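Local structure of nourseothricin acetyltransferase (Streptomyces noursei, 5C82) at residues A[54-59]-A[147-152]. The protein probably transfers an acetyl group to the antibiotic nourseothricin, a reaction that would confer resistance to it, as expected of a GNAT-family acetyltransferase. The protein carries 1 engineered substitution. Numbering follows the deposited sequence.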
ATOM      1  N   PRO A  54     -19.817 -23.099  -7.221  1.00 26.08           N
ATOM      2  CA  PRO A  54     -20.033 -22.513  -8.561  1.00 25.31           C
ATOM      3  C   PRO A  54     -19.024 -21.403  -8.907  1.00 27.11           C
ATOM      4  O   PRO A  54     -18.371 -20.886  -7.993  1.00 24.36           O
ATOM      5  CB  PRO A  54     -21.475 -21.987  -8.473  1.00 27.19           C
ATOM      6  CG  PRO A  54     -21.680 -21.706  -6.999  1.00 32.24           C
ATOM      7  CD  PRO A  54     -20.962 -22.827  -6.325  1.00 28.43           C
ATOM      8  N   PRO A  55     -18.864 -21.000 -10.193  1.00 24.45           N
ATOM      9  CA  PRO A  55     -17.922 -19.898 -10.484  1.00 24.35           C
ATOM     10  C   PRO A  55     -18.263 -18.628  -9.700  1.00 26.51           C
ATOM     11  O   PRO A  55     -19.420 -18.396  -9.361  1.00 26.37           O
ATOM     12  CB  PRO A  55     -18.058 -19.687 -12.000  1.00 26.58           C
ATOM     13  CG  PRO A  55     -18.659 -20.968 -12.520  1.00 31.08           C
ATOM     14  CD  PRO A  55     -19.559 -21.451 -11.418  1.00 26.31           C
ATOM     15  N   LEU A  56     -17.249 -17.865  -9.337  1.00 22.20           N
ATOM     16  CA  LEU A  56     -17.438 -16.630  -8.590  1.00 22.88           C
ATOM     17  C   LEU A  56     -17.679 -15.491  -9.585  1.00 23.82           C
ATOM     18  O   LEU A  56     -16.929 -15.363 -10.547  1.00 22.21           O
ATOM     19  CB  LEU A  56     -16.178 -16.342  -7.731  1.00 23.56           C
ATOM     20  CG  LEU A  56     -16.231 -15.152  -6.765  1.00 29.25           C
ATOM     21  CD1 LEU A  56     -15.685 -15.544  -5.405  1.00 30.70           C
ATOM     22  CD2 LEU A  56     -15.400 -14.017  -7.274  1.00 32.30           C
ATOM     23  N   THR A  57     -18.740 -14.703  -9.370  1.00 19.24           N
ATOM     24  CA  THR A  57     -18.993 -13.513 -10.157  1.00 17.94           C
ATOM     25  C   THR A  57     -18.768 -12.345  -9.239  1.00 22.28           C
ATOM     26  O   THR A  57     -19.431 -12.236  -8.216  1.00 20.76           O
ATOM     27  CB  THR A  57     -20.361 -13.462 -10.849  1.00 23.51           C
ATOM     28  OG1 THR A  57     -20.469 -14.551 -11.769  1.00 21.65           O
ATOM     29  CG2 THR A  57     -20.577 -12.114 -11.601  1.00 20.05           C
ATOM     30  N   LYS A  58     -17.823 -11.469  -9.616  1.00 21.33           N
ATOM     31  CA  LYS A  58     -17.482 -10.308  -8.829  1.00 21.07           C
ATOM     32  C   LYS A  58     -17.997  -9.051  -9.497  1.00 27.20           C
ATOM     33  O   LYS A  58     -17.627  -8.740 -10.622  1.00 27.31           O
ATOM     34  CB  LYS A  58     -15.966 -10.270  -8.517  1.00 20.99           C
ATOM     35  CG  LYS A  58     -15.501  -9.040  -7.756  1.00 20.33           C
ATOM     36  CD  LYS A  58     -15.645  -9.171  -6.253  1.00 32.96           C
ATOM     37  CE  LYS A  58     -15.347  -7.887  -5.514  1.00 47.08           C
ATOM     38  NZ  LYS A  58     -16.324  -6.802  -5.807  1.00 63.81           N
ATOM     39  N   VAL A  59     -18.850  -8.335  -8.769  1.00 24.39           N
ATOM     40  CA  VAL A  59     -19.479  -7.082  -9.150  1.00 24.59           C
ATOM     41  C   VAL A  59     -18.944  -6.009  -8.181  1.00 32.96           C
ATOM     42  O   VAL A  59     -18.920  -6.239  -6.966  1.00 31.80           O
ATOM     43  CB  VAL A  59     -21.029  -7.241  -9.090  1.00 26.80           C
ATOM     44  CG1 VAL A  59     -21.734  -5.907  -9.267  1.00 25.50           C
ATOM     45  CG2 VAL A  59     -21.516  -8.258 -10.124  1.00 25.80           C
ATOM     46  N   THR A 147      -7.458  -7.640  -6.685  1.00 13.97           N
ATOM     47  CA  THR A 147      -8.056  -8.560  -5.724  1.00 13.74           C
ATOM     48  C   THR A 147      -7.633  -9.990  -6.064  1.00 15.67           C
ATOM     49  O   THR A 147      -7.541 -10.352  -7.241  1.00 14.65           O
ATOM     50  CB  THR A 147      -9.577  -8.396  -5.604  1.00 19.33           C
ATOM     51  OG1 THR A 147     -10.034  -9.414  -4.720  1.00 18.05           O
ATOM     52  CG2 THR A 147     -10.318  -8.541  -6.960  1.00 17.03           C
ATOM     53  N   ASN A 148      -7.349 -10.783  -5.020  1.00 11.95           N
ATOM     54  CA  ASN A 148      -6.936 -12.178  -5.114  1.00 12.37           C
ATOM     55  C   ASN A 148      -7.976 -13.061  -5.863  1.00 16.76           C
ATOM     56  O   ASN A 148      -7.621 -14.105  -6.425  1.00 16.86           O
ATOM     57  CB  ASN A 148      -6.660 -12.726  -3.696  1.00 14.00           C
ATOM     58  CG  ASN A 148      -7.935 -12.946  -2.932  1.00 25.68           C
ATOM     59  OD1 ASN A 148      -8.671 -12.011  -2.643  1.00 16.38           O
ATOM     60  ND2 ASN A 148      -8.312 -14.199  -2.747  1.00 21.30           N
ATOM     61  N   VAL A 149      -9.250 -12.652  -5.846  1.00 12.91           N
ATOM     62  CA  VAL A 149     -10.310 -13.400  -6.534  1.00 13.05           C
ATOM     63  C   VAL A 149     -10.282 -13.169  -8.045  1.00 18.22           C
ATOM     64  O   VAL A 149     -10.847 -13.983  -8.789  1.00 17.65           O
ATOM     65  CB  VAL A 149     -11.718 -13.205  -5.935  1.00 16.05           C
ATOM     66  CG1 VAL A 149     -11.774 -13.729  -4.493  1.00 15.20           C
ATOM     67  CG2 VAL A 149     -12.203 -11.757  -6.042  1.00 15.58           C
ATOM     68  N   ASN A 150      -9.588 -12.086  -8.507  1.00 14.75           N
ATOM     69  CA  ASN A 150      -9.462 -11.802  -9.939  1.00 14.68           C
ATOM     70  C   ASN A 150      -8.338 -12.629 -10.606  1.00 17.84           C
ATOM     71  O   ASN A 150      -7.414 -12.059 -11.176  1.00 17.47           O
ATOM     72  CB  ASN A 150      -9.332 -10.289 -10.226  1.00 12.98           C
ATOM     73  CG  ASN A 150      -9.834  -9.868 -11.600  1.00 23.41           C
ATOM     74  OD1 ASN A 150      -9.997 -10.664 -12.512  1.00 19.16           O
ATOM     75  ND2 ASN A 150     -10.099  -8.592 -11.793  1.00 19.65           N
ATOM     76  N   ALA A 151      -8.446 -13.981 -10.573  1.00 15.28           N
ATOM     77  CA  ALA A 151      -7.479 -14.898 -11.231  1.00 15.23           C
ATOM     78  C   ALA A 151      -7.220 -14.525 -12.739  1.00 19.71           C
ATOM     79  O   ALA A 151      -6.061 -14.504 -13.137  1.00 20.00           O
ATOM     80  CB  ALA A 151      -7.940 -16.352 -11.108  1.00 15.33           C
ATOM     81  N   PRO A 152      -8.243 -14.165 -13.563  1.00 17.65           N
ATOM     82  CA  PRO A 152      -7.955 -13.774 -14.964  1.00 16.98           C
ATOM     83  C   PRO A 152      -7.127 -12.495 -15.162  1.00 20.26           C
ATOM     84  O   PRO A 152      -6.365 -12.425 -16.111  1.00 19.88           O
ATOM     85  CB  PRO A 152      -9.357 -13.612 -15.585  1.00 18.25           C
ATOM     86  CG  PRO A 152     -10.282 -14.439 -14.667  1.00 23.01           C
ATOM     87  CD  PRO A 152      -9.706 -14.159 -13.310  1.00 18.86           C
TER
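L56 and V149 bring the two backbones to 8.1 Å between their CA atoms, where strand 44-58 passes the type I turn from T147 to N150. Leucine suits the strand position because its branch lies far enough from the backbone to bridge this gap; its CB points toward the turn, and CG, anti to the backbone N (chi1 -174°), carries CD2 on to 4.0 Å from V149 CB. The same methyl also lies beside V149 CG2, and the two side chains cross at about a right angle. Valine, short and branched at CB, gives the turn a compact apolar surface, on which V35 of strand 34-40 also packs. In this GNAT fold the turn leads from the central-sheet strand 141-147 into helix 151-158, so the contact joins the end of that strand to the separate three-stranded antiparallel sheet that contains strand 44-58. N150 suits the N-cap position, where its OD1 makes a weak hydrogen bond to A153 N. Two residues further along the strand, K58 sets its aliphatic CD 4.3 Å from V149 CG2. A long lysine can do this while its ammonium group turns back to V59, where NZ donates to V59 O over 2.9 Å from above the carbonyl plane, and K58 also makes a cation-pi contact with F60.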